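Odorant binding protein OBP69a (Ceratitis capitata, PDB 6HHE) probably binds and carries small odorant molecules as a secreted insect odorant-binding protein. Local coordinates at residues A[22-26]-A[27-31]; A[116-119]-A[120-124]; A[99-102]-A[103-107]; A[72-75]-A[76-79]. All coordinates share one frame; numbering follows the deposited sequence.

Contact 1 of 4, residues A[22-26]-A[27-31]; sequences TGVTE and DLFIE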
loop_
_atom_site.group_PDB
_atom_site.type_symbol
_atom_site.label_atom_id
_atom_site.label_comp_id
_atom_site.label_asym_id
_atom_site.label_seq_id
_atom_site.Cartn_x
_atom_site.Cartn_y
_atom_site.Cartn_z
ATOM N N THR A 22 10.593 -3.428 9.089
ATOM C CA THR A 22 9.521 -2.898 9.910
ATOM C C THR A 22 9.119 -3.789 11.079
ATOM O O THR A 22 8.416 -3.316 11.989
ATOM C CB THR A 22 8.251 -2.639 9.091
ATOM O OG1 THR A 22 7.766 -3.872 8.559
ATOM C CG2 THR A 22 8.538 -1.648 7.991
ATOM N N GLY A 23 9.491 -5.068 11.060
ATOM C CA GLY A 23 9.020 -5.962 12.105
ATOM C C GLY A 23 7.551 -6.342 12.056
ATOM O O GLY A 23 7.060 -6.954 13.019
ATOM N N VAL A 24 6.844 -6.045 10.960
ATOM C CA VAL A 24 5.484 -6.561 10.780
ATOM C C VAL A 24 5.500 -8.081 10.858
ATOM O O VAL A 24 6.450 -8.742 10.393
ATOM C CB VAL A 24 4.884 -6.065 9.449
ATOM C CG1 VAL A 24 5.516 -6.759 8.242
ATOM C CG2 VAL A 24 3.364 -6.233 9.399
ATOM N N THR A 25 4.469 -8.648 11.477
ATOM C CA THR A 25 4.375 -10.081 11.685
ATOM C C THR A 25 3.172 -10.647 10.939
ATOM O O THR A 25 2.212 -9.930 10.601
ATOM C CB THR A 25 4.316 -10.424 13.173
ATOM O OG1 THR A 25 3.416 -9.533 13.835
ATOM C CG2 THR A 25 5.674 -10.265 13.810
ATOM N N GLU A 26 3.248 -11.947 10.633
ATOM C CA GLU A 26 2.209 -12.598 9.830
ATOM C C GLU A 26 0.825 -12.508 10.468
ATOM O O GLU A 26 -0.172 -12.423 9.744
ATOM C CB GLU A 26 2.582 -14.060 9.576
ATOM C CG GLU A 26 1.603 -14.855 8.681
ATOM C CD GLU A 26 1.411 -14.273 7.271
ATOM O OE1 GLU A 26 0.394 -14.605 6.611
ATOM O OE2 GLU A 26 2.268 -13.491 6.814
ATOM N N ASP A 27 0.730 -12.479 11.802
ATOM C CA ASP A 27 -0.575 -12.346 12.451
ATOM C C ASP A 27 -1.307 -11.081 12.024
ATOM O O ASP A 27 -2.546 -11.098 11.917
ATOM C CB ASP A 27 -0.430 -12.400 13.969
ATOM C CG ASP A 27 0.396 -11.271 14.509
ATOM O OD1 ASP A 27 1.595 -11.253 14.186
ATOM O OD2 ASP A 27 -0.136 -10.411 15.241
ATOM N N LEU A 28 -0.576 -10.001 11.734
ATOM C CA LEU A 28 -1.213 -8.765 11.289
ATOM C C LEU A 28 -1.791 -8.911 9.895
ATOM O O LEU A 28 -2.887 -8.405 9.619
ATOM C CB LEU A 28 -0.250 -7.589 11.343
ATOM C CG LEU A 28 0.290 -7.291 12.742
ATOM C CD1 LEU A 28 1.287 -6.174 12.744
ATOM C CD2 LEU A 28 -0.871 -6.963 13.680
ATOM N N PHE A 29 -1.063 -9.572 8.999
ATOM C CA PHE A 29 -1.599 -9.806 7.659
ATOM C C PHE A 29 -2.804 -10.739 7.702
ATOM O O PHE A 29 -3.830 -10.493 7.038
ATOM C CB PHE A 29 -0.502 -10.396 6.769
ATOM C CG PHE A 29 0.638 -9.437 6.436
ATOM C CD1 PHE A 29 0.414 -8.153 5.960
ATOM C CD2 PHE A 29 1.958 -9.870 6.575
ATOM C CE1 PHE A 29 1.522 -7.300 5.625
ATOM C CE2 PHE A 29 3.045 -9.034 6.234
ATOM C CZ PHE A 29 2.828 -7.757 5.784
ATOM N N ILE A 30 -2.730 -11.800 8.513
ATOM C CA ILE A 30 -3.867 -12.709 8.644
ATOM C C ILE A 30 -5.070 -11.964 9.194
ATOM O O ILE A 30 -6.196 -12.123 8.703
ATOM C CB ILE A 30 -3.487 -13.901 9.529
ATOM C CG1 ILE A 30 -2.477 -14.791 8.804
ATOM C CG2 ILE A 30 -4.740 -14.676 9.921
ATOM C CD1 ILE A 30 -1.800 -15.810 9.725
ATOM N N GLU A 31 -4.853 -11.115 10.205
ATOM C CA GLU A 31 -5.980 -10.374 10.775
ATOM C C GLU A 31 -6.633 -9.472 9.738
ATOM O O GLU A 31 -7.863 -9.416 9.653
ATOM C CB GLU A 31 -5.521 -9.548 11.969
ATOM C CG GLU A 31 -6.601 -8.594 12.443
ATOM C CD GLU A 31 -7.518 -9.225 13.467
ATOM O OE1 GLU A 31 -7.300 -10.416 13.788
ATOM O OE2 GLU A 31 -8.444 -8.533 13.957
#
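Thr25 and Asp27 both turn their first side-chain branch between their own backbone N and carbonyl carbon (chi1 44° and 62°), which brings hydroxyl and carboxylate together at the start of helix 26-35. Thr25 OG1 gives its proton to Asp27 OD1 at 2.5 Å, on the syn side and 19° out of the carboxylate plane. The same OG1 is hydrogen-bonded to Arg43 NH1 of helix 42-55. Thr25 is the N-cap residue, yet its hydroxyl caps no backbone N-H; the first turn is closed instead by its carbonyl, with Leu28 N to Thr25 O at 3.0 Å, and then by a straight bond of 2.9 Å from Ile30 N to Glu26 O. On the inner side Val24 spreads its two methyls: CG2 meets Leu28 CD1 at 3.9 Å and lies over one face of the Phe29 ring, while CG1 touches Phe29 CZ at 3.8 Å. At the ring edge, near its plane, Glu26 OE2 stands 3.6 Å from Phe29 CD2. Phe47 of helix 42-55 packs edge-to-face on Phe29. Thr25 OG1 thus links the Asp27 carboxylate to Arg43 NH1, while Val24, Leu28 and Phe29 carry the apolar side.

Contact 2 of 4, residues A[116-119]-A[120-124]; sequences KLLF and TTFSE. With SO4 (sulfate ion), chain B.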
loop_
_atom_site.group_PDB
_atom_site.type_symbol
_atom_site.label_atom_id
_atom_site.label_comp_id
_atom_site.label_asym_id
_atom_site.label_seq_id
_atom_site.Cartn_x
_atom_site.Cartn_y
_atom_site.Cartn_z
ATOM N N LYS A 116 -7.503 -6.373 -2.354
ATOM C CA LYS A 116 -7.414 -7.711 -1.738
ATOM C C LYS A 116 -6.352 -8.568 -2.423
ATOM O O LYS A 116 -5.580 -9.263 -1.748
ATOM C CB LYS A 116 -8.777 -8.395 -1.789
ATOM C CG LYS A 116 -9.768 -7.814 -0.779
ATOM C CD LYS A 116 -11.156 -8.418 -0.994
ATOM C CE LYS A 116 -12.099 -8.042 0.144
ATOM N NZ LYS A 116 -13.421 -8.750 0.041
ATOM N N LEU A 117 -6.284 -8.548 -3.764
ATOM C CA LEU A 117 -5.212 -9.285 -4.430
ATOM C C LEU A 117 -3.838 -8.732 -4.078
ATOM O O LEU A 117 -2.907 -9.506 -3.848
ATOM C CB LEU A 117 -5.411 -9.276 -5.949
ATOM C CG LEU A 117 -6.656 -10.041 -6.301
ATOM C CD1 LEU A 117 -7.058 -9.743 -7.730
ATOM C CD2 LEU A 117 -6.406 -11.530 -6.073
ATOM N N LEU A 118 -3.684 -7.400 -3.986
ATOM C CA LEU A 118 -2.368 -6.870 -3.648
ATOM C C LEU A 118 -1.980 -7.281 -2.236
ATOM O O LEU A 118 -0.815 -7.575 -1.966
ATOM C CB LEU A 118 -2.354 -5.345 -3.787
ATOM C CG LEU A 118 -2.338 -4.775 -5.201
ATOM C CD1 LEU A 118 -2.660 -3.282 -5.181
ATOM C CD2 LEU A 118 -0.997 -5.016 -5.901
ATOM N N PHE A 119 -2.938 -7.331 -1.320
ATOM C CA PHE A 119 -2.608 -7.725 0.039
ATOM C C PHE A 119 -2.144 -9.167 0.098
ATOM O O PHE A 119 -1.277 -9.497 0.925
ATOM C CB PHE A 119 -3.784 -7.514 0.979
ATOM C CG PHE A 119 -3.637 -6.311 1.826
ATOM C CD1 PHE A 119 -3.876 -5.055 1.307
ATOM C CD2 PHE A 119 -3.196 -6.427 3.109
ATOM C CE1 PHE A 119 -3.710 -3.929 2.094
ATOM C CE2 PHE A 119 -3.030 -5.315 3.922
ATOM C CZ PHE A 119 -3.281 -4.070 3.403
ATOM N N THR A 120 -2.665 -10.043 -0.744
ATOM C CA THR A 120 -2.120 -11.388 -0.708
ATOM C C THR A 120 -0.700 -11.384 -1.269
ATOM O O THR A 120 0.175 -12.103 -0.765
ATOM C CB THR A 120 -3.032 -12.366 -1.449
ATOM O OG1 THR A 120 -4.412 -12.065 -1.181
ATOM C CG2 THR A 120 -2.793 -13.748 -0.906
ATOM N N THR A 121 -0.443 -10.535 -2.257
ATOM C CA THR A 121 0.875 -10.461 -2.887
ATOM C C THR A 121 1.912 -9.975 -1.896
ATOM O O THR A 121 2.884 -10.676 -1.586
ATOM C CB THR A 121 0.827 -9.478 -4.070
ATOM O OG1 THR A 121 -0.061 -9.937 -5.092
ATOM C CG2 THR A 121 2.209 -9.238 -4.667
ATOM N N PHE A 122 1.712 -8.757 -1.394
ATOM C CA PHE A 122 2.617 -8.134 -0.430
ATOM C C PHE A 122 2.275 -8.603 0.983
ATOM O O PHE A 122 1.817 -7.846 1.836
ATOM C CB PHE A 122 2.544 -6.618 -0.559
ATOM C CG PHE A 122 3.040 -6.105 -1.902
ATOM C CD1 PHE A 122 4.388 -6.155 -2.219
ATOM C CD2 PHE A 122 2.167 -5.583 -2.846
ATOM C CE1 PHE A 122 4.857 -5.692 -3.446
ATOM C CE2 PHE A 122 2.643 -5.118 -4.076
ATOM C CZ PHE A 122 3.990 -5.169 -4.363
ATOM N N SER A 123 2.465 -9.903 1.187
ATOM C CA SER A 123 2.178 -10.596 2.429
ATOM C C SER A 123 3.177 -11.728 2.591
ATOM O O SER A 123 3.700 -12.267 1.611
ATOM C CB SER A 123 0.750 -11.162 2.454
ATOM O OG SER A 123 0.598 -12.090 3.510
ATOM N N GLU A 124 3.412 -12.096 3.842
ATOM C CA GLU A 124 4.437 -13.066 4.207
ATOM C C GLU A 124 3.909 -14.484 4.046
ATOM O O GLU A 124 3.878 -15.012 2.939
ATOM C CB GLU A 124 4.892 -12.809 5.646
ATOM C CG GLU A 124 6.130 -13.538 6.119
ATOM C CD GLU A 124 6.521 -13.106 7.529
ATOM O OE1 GLU A 124 5.850 -12.208 8.086
ATOM O OE2 GLU A 124 7.494 -13.660 8.083
HETATM S S SO4 B . -14.340 -7.333 3.043
HETATM O O1 SO4 B . -14.687 -7.145 4.464
HETATM O O2 SO4 B . -15.182 -6.403 2.354
HETATM O O3 SO4 B . -12.916 -6.986 2.892
HETATM O O4 SO4 B . -14.437 -8.744 2.650
#
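Thr121 bonds twice to Leu117 O, through its amide and through OG1, each 3.1 Å away, the hydroxyl standing 37° out of the carbonyl plane. Its OG1 lies beside its own backbone N (chi1 -64°), which points it back toward the preceding turn. One residue earlier Thr120 N reaches Lys116 O at 3.2 Å; the Thr120 hydroxyl, in one of two conformers, bonds to the same oxygen, less certainly. The last helical bond is nearly straight, Phe122 N to Leu118 O at 2.8 Å, and Phe122 then centres an inverse gamma turn. Among apolar groups, Thr121 CG2 sits 4.0 Å above the plane of the Phe122 ring, over its centre. A serine here would lack CG2 and would probably leave that face of the ring without its methyl cover. Leu118 CD2 and Phe122 CE2 lie alongside at 4.1 Å, and Phe122 also packs on Ala11 and Thr15 of helix 10-22. The charged contact is Lys116 NZ to O4 of a sulfate, probably from the crystallisation liquor, at 2.8 Å. Near the end of helix 112-121, then, Leu117 O accepts from both amide and hydroxyl of Thr121, while an exposed lysine pairs with this sulfate.

Contact 3 of 4, residues A[99-102]-A[103-107]; sequences TAFL and TTECY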
loop_
_atom_site.group_PDB
_atom_site.type_symbol
_atom_site.label_atom_id
_atom_site.label_comp_id
_atom_site.label_asym_id
_atom_site.label_seq_id
_atom_site.Cartn_x
_atom_site.Cartn_y
_atom_site.Cartn_z
ATOM N N THR A 99 0.183 8.391 6.838
ATOM C CA THR A 99 -0.284 8.714 5.488
ATOM C C THR A 99 -0.420 7.462 4.632
ATOM O O THR A 99 -1.424 7.296 3.925
ATOM C CB THR A 99 0.658 9.694 4.795
ATOM O OG1 THR A 99 0.723 10.897 5.570
ATOM C CG2 THR A 99 0.152 10.047 3.424
ATOM N N ALA A 100 0.585 6.575 4.656
ATOM C CA ALA A 100 0.466 5.358 3.850
ATOM C C ALA A 100 -0.766 4.560 4.255
ATOM O O ALA A 100 -1.491 4.037 3.389
ATOM C CB ALA A 100 1.715 4.492 4.010
ATOM N N PHE A 101 -1.021 4.466 5.562
ATOM C CA PHE A 101 -2.138 3.675 6.071
ATOM C C PHE A 101 -3.462 4.285 5.683
ATOM O O PHE A 101 -4.343 3.576 5.160
ATOM C CB PHE A 101 -2.042 3.575 7.589
ATOM C CG PHE A 101 -3.032 2.629 8.227
ATOM C CD1 PHE A 101 -2.783 1.267 8.243
ATOM C CD2 PHE A 101 -4.150 3.119 8.860
ATOM C CE1 PHE A 101 -3.662 0.384 8.927
ATOM C CE2 PHE A 101 -5.045 2.251 9.496
ATOM C CZ PHE A 101 -4.799 0.902 9.507
ATOM N N LEU A 102 -3.630 5.587 5.945
ATOM C CA LEU A 102 -4.892 6.262 5.610
ATOM C C LEU A 102 -5.157 6.226 4.108
ATOM O O LEU A 102 -6.309 6.036 3.681
ATOM C CB LEU A 102 -4.843 7.705 6.108
ATOM C CG LEU A 102 -4.800 7.846 7.626
ATOM C CD1 LEU A 102 -4.461 9.301 7.930
ATOM C CD2 LEU A 102 -6.116 7.415 8.240
ATOM N N THR A 103 -4.107 6.431 3.292
ATOM C CA THR A 103 -4.295 6.396 1.849
ATOM C C THR A 103 -4.691 4.997 1.415
ATOM O O THR A 103 -5.602 4.834 0.591
ATOM C CB THR A 103 -3.028 6.880 1.137
ATOM O OG1 THR A 103 -2.732 8.216 1.610
ATOM C CG2 THR A 103 -3.230 6.940 -0.370
ATOM N N THR A 104 -4.087 3.962 2.026
ATOM C CA THR A 104 -4.417 2.591 1.642
ATOM C C THR A 104 -5.819 2.207 2.110
ATOM O O THR A 104 -6.506 1.457 1.392
ATOM C CB THR A 104 -3.358 1.627 2.184
ATOM O OG1 THR A 104 -2.114 1.925 1.556
ATOM C CG2 THR A 104 -3.728 0.194 1.864
ATOM N N GLU A 105 -6.260 2.761 3.246
ATOM C CA GLU A 105 -7.648 2.558 3.654
ATOM C C GLU A 105 -8.581 3.089 2.589
ATOM O O GLU A 105 -9.606 2.447 2.266
ATOM C CB GLU A 105 -7.935 3.243 4.986
ATOM C CG GLU A 105 -7.425 2.447 6.146
ATOM C CD GLU A 105 -7.815 3.054 7.466
ATOM O OE1 GLU A 105 -7.604 4.274 7.647
ATOM O OE2 GLU A 105 -8.352 2.309 8.309
ATOM N N CYS A 106 -8.257 4.257 2.015
ATOM C CA CYS A 106 -9.065 4.803 0.929
ATOM C C CYS A 106 -9.011 3.887 -0.304
ATOM O O CYS A 106 -10.047 3.608 -0.935
ATOM C CB CYS A 106 -8.595 6.210 0.632
ATOM S SG CYS A 106 -9.558 6.969 -0.723
ATOM N N TYR A 107 -7.824 3.387 -0.658
ATOM C CA TYR A 107 -7.725 2.455 -1.794
ATOM C C TYR A 107 -8.597 1.230 -1.604
ATOM O O TYR A 107 -9.231 0.769 -2.563
ATOM C CB TYR A 107 -6.285 1.993 -1.982
ATOM C CG TYR A 107 -5.280 3.021 -2.404
ATOM C CD1 TYR A 107 -5.629 4.234 -3.032
ATOM C CD2 TYR A 107 -3.939 2.734 -2.220
ATOM C CE1 TYR A 107 -4.631 5.113 -3.449
ATOM C CE2 TYR A 107 -2.924 3.644 -2.600
ATOM C CZ TYR A 107 -3.294 4.802 -3.231
ATOM O OH TYR A 107 -2.246 5.635 -3.579
#
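Thr103 OG1 and Thr104 OG1 both point back toward the preceding turn of helix 96-110, and each finds the carbonyl four residues earlier, on Thr99 and Ala100. Their chi1 angles, -58° and -64°, set the hydroxyl beside the backbone N and turn the methyl anti to it, so that hydroxyl and amide of one residue can serve the same acceptor. Thr103 OG1 lies 2.8 Å from Thr99 O, which Thr103 N meets from the other face of the carbonyl plane. Thr104 repeats the arrangement on Ala100 O, with OG1 at 2.9 Å and the amide again on the opposite face. Thr103 OG1 is also bonded to Gln91 N, and Thr99 OG1 to Gly93 N and Asp95 O, which ties this side of the helix to the loop before it.

On another side, Phe101 extends with CG anti to its backbone N, and Glu105 lays its chain across the ring. Glu105 CG lies over one face, and OE2 comes within 3.5 Å of Phe101 CE2, the carboxylate and ring planes 41° apart. The other oxygen, OE1, is 3.5 Å from Leu102 CD2. Lys45 makes a cation-pi contact with Phe101, so a positive and a negative side chain share one aromatic ring. Tyr107 places a ring face against Thr103 O, 3.5 Å from the plane. Cys106 forms a disulfide with Cys88 of helix 78-88. A largely buried stretch of helix joined to its neighbour in this way is characteristic of the disulfide-braced, all-helical fold of insect odorant-binding proteins.

Contact 4 of 4, residues A[72-75]-A[76-79]; sequences ILPP and EFVP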
loop_
_atom_site.group_PDB
_atom_site.type_symbol
_atom_site.label_atom_id
_atom_site.label_comp_id
_atom_site.label_asym_id
_atom_site.label_seq_id
_atom_site.Cartn_x
_atom_site.Cartn_y
_atom_site.Cartn_z
ATOM N N ILE A 72 4.251 3.826 -16.489
ATOM C CA ILE A 72 4.931 2.547 -16.335
ATOM C C ILE A 72 4.060 1.375 -16.779
ATOM O O ILE A 72 4.557 0.392 -17.325
ATOM C CB ILE A 72 5.325 2.370 -14.852
ATOM C CG1 ILE A 72 6.373 3.384 -14.415
ATOM C CG2 ILE A 72 5.775 0.963 -14.566
ATOM C CD1 ILE A 72 6.589 3.363 -12.908
ATOM N N LEU A 73 2.784 1.400 -16.461
ATOM C CA LEU A 73 2.107 0.120 -16.585
ATOM C C LEU A 73 1.457 -0.029 -17.940
ATOM O O LEU A 73 1.231 0.966 -18.665
ATOM C CB LEU A 73 1.045 -0.033 -15.476
ATOM C CG LEU A 73 1.516 -0.298 -14.038
ATOM C CD1 LEU A 73 0.362 -0.231 -13.043
ATOM C CD2 LEU A 73 2.233 -1.626 -13.899
ATOM N N PRO A 74 1.168 -1.280 -18.311
ATOM C CA PRO A 74 0.474 -1.526 -19.546
ATOM C C PRO A 74 -0.865 -0.823 -19.530
ATOM O O PRO A 74 -1.457 -0.581 -18.453
ATOM C CB PRO A 74 0.300 -3.055 -19.565
ATOM C CG PRO A 74 1.008 -3.591 -18.453
ATOM C CD PRO A 74 1.530 -2.514 -17.605
ATOM N N PRO A 75 -1.371 -0.465 -20.692
ATOM C CA PRO A 75 -2.635 0.258 -20.769
ATOM C C PRO A 75 -3.760 -0.393 -19.984
ATOM O O PRO A 75 -4.614 0.334 -19.484
ATOM C CB PRO A 75 -2.937 0.283 -22.275
ATOM C CG PRO A 75 -1.936 -0.592 -22.914
ATOM C CD PRO A 75 -0.769 -0.736 -22.012
ATOM N N GLU A 76 -3.784 -1.722 -19.827
ATOM C CA GLU A 76 -4.909 -2.349 -19.149
ATOM C C GLU A 76 -5.027 -1.926 -17.693
ATOM O O GLU A 76 -6.110 -2.070 -17.115
ATOM C CB GLU A 76 -4.770 -3.875 -19.226
ATOM C CG GLU A 76 -3.452 -4.343 -18.707
ATOM C CD GLU A 76 -2.516 -4.850 -19.791
ATOM O OE1 GLU A 76 -2.411 -4.166 -20.847
ATOM O OE2 GLU A 76 -1.885 -5.930 -19.562
ATOM N N PHE A 77 -3.955 -1.397 -17.079
ATOM C CA PHE A 77 -4.030 -0.921 -15.697
ATOM C C PHE A 77 -4.426 0.535 -15.551
ATOM O O PHE A 77 -4.603 0.992 -14.415
ATOM C CB PHE A 77 -2.671 -1.091 -15.015
ATOM C CG PHE A 77 -2.291 -2.493 -14.776
ATOM C CD1 PHE A 77 -1.637 -3.220 -15.765
ATOM C CD2 PHE A 77 -2.561 -3.086 -13.576
ATOM C CE1 PHE A 77 -1.265 -4.544 -15.549
ATOM C CE2 PHE A 77 -2.201 -4.429 -13.356
ATOM C CZ PHE A 77 -1.549 -5.127 -14.349
ATOM N N VAL A 78 -4.517 1.283 -16.650
ATOM C CA VAL A 78 -4.737 2.726 -16.537
ATOM C C VAL A 78 -6.028 3.073 -15.811
ATOM O O VAL A 78 -5.976 3.877 -14.859
ATOM C CB VAL A 78 -4.648 3.375 -17.934
ATOM C CG1 VAL A 78 -5.285 4.761 -17.896
ATOM C CG2 VAL A 78 -3.226 3.455 -18.341
ATOM N N PRO A 79 -7.189 2.514 -16.164
ATOM C CA PRO A 79 -8.422 2.950 -15.501
ATOM C C PRO A 79 -8.385 2.701 -14.006
ATOM O O PRO A 79 -8.837 3.537 -13.219
ATOM C CB PRO A 79 -9.515 2.113 -16.166
ATOM C CG PRO A 79 -8.952 1.806 -17.508
ATOM C CD PRO A 79 -7.486 1.754 -17.382
#
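Pro74 and Phe77 meet where the chain turns into helix 78-88, in two overlapping type I beta turns at a proline-rich helix start. Backbone bonds come first. Phe77 N reaches Pro74 O at 3.0 Å, and Val78 N reaches Pro75 O at the same distance. Both donors stand well above the carbonyl plane, 37° for the first and 56° for the second.

The apolar contacts gather round Phe77. Its ring lies alongside Pro74, both pointing the same way, with Pro74 CD 3.7 Å from Phe77 CD1 and Pro74 CG close to CE1. Leu73 crosses obliquely from the residue before: its CD1 touches Phe77 CB at 3.7 Å and reaches the ring at CG. The carbonyl oxygen of Pro74 lies in the plane of the ring at its edge, so this one residue meets the phenylalanine through both pyrrolidine and backbone. Without the pyrrolidine ring of Pro74, with an alanine here, a gap would probably open beside the phenyl ring and the backbone before the turn would be freer to rotate.

A polar group against carbon makes the third kind of contact. Glu76 places CG between its backbone N and carbonyl carbon (chi1 54°) and bends again at chi2, so the carboxylate folds back over Pro74 instead of running outward. Val78 covers the carbonyl of the second turn, CG2 lying beside Pro75 O. The closest approach of the glutamate side chain to Pro74 is Glu76 OE1 to Pro74 CB, 3.2 Å.

Contacts 1 and 2 meet directly although far apart in sequence: the C-terminal tail folds over helix 26-35, with Phe29 CB 3.8 Å from Ser123 OG and Phe29 CE1 3.8 Å from Phe122 O. Contact 2 also reaches contact 3, where Phe119 CE1 packs on Thr104 CG2 at 4.1 Å, so contact 2 touches both. Contact 4 stands apart, its centre about 30 Å from that of contact 1 on the far side of the chain's centre, and its nearest atoms about 8 Å from contact 2. The Pro79 side chain is about 4 Å from a bound 2-(2-methoxyethoxy)ethanol, probably from the crystallisation liquor, in a site lined by Ile80, Glu83, Asn111 and Ile114.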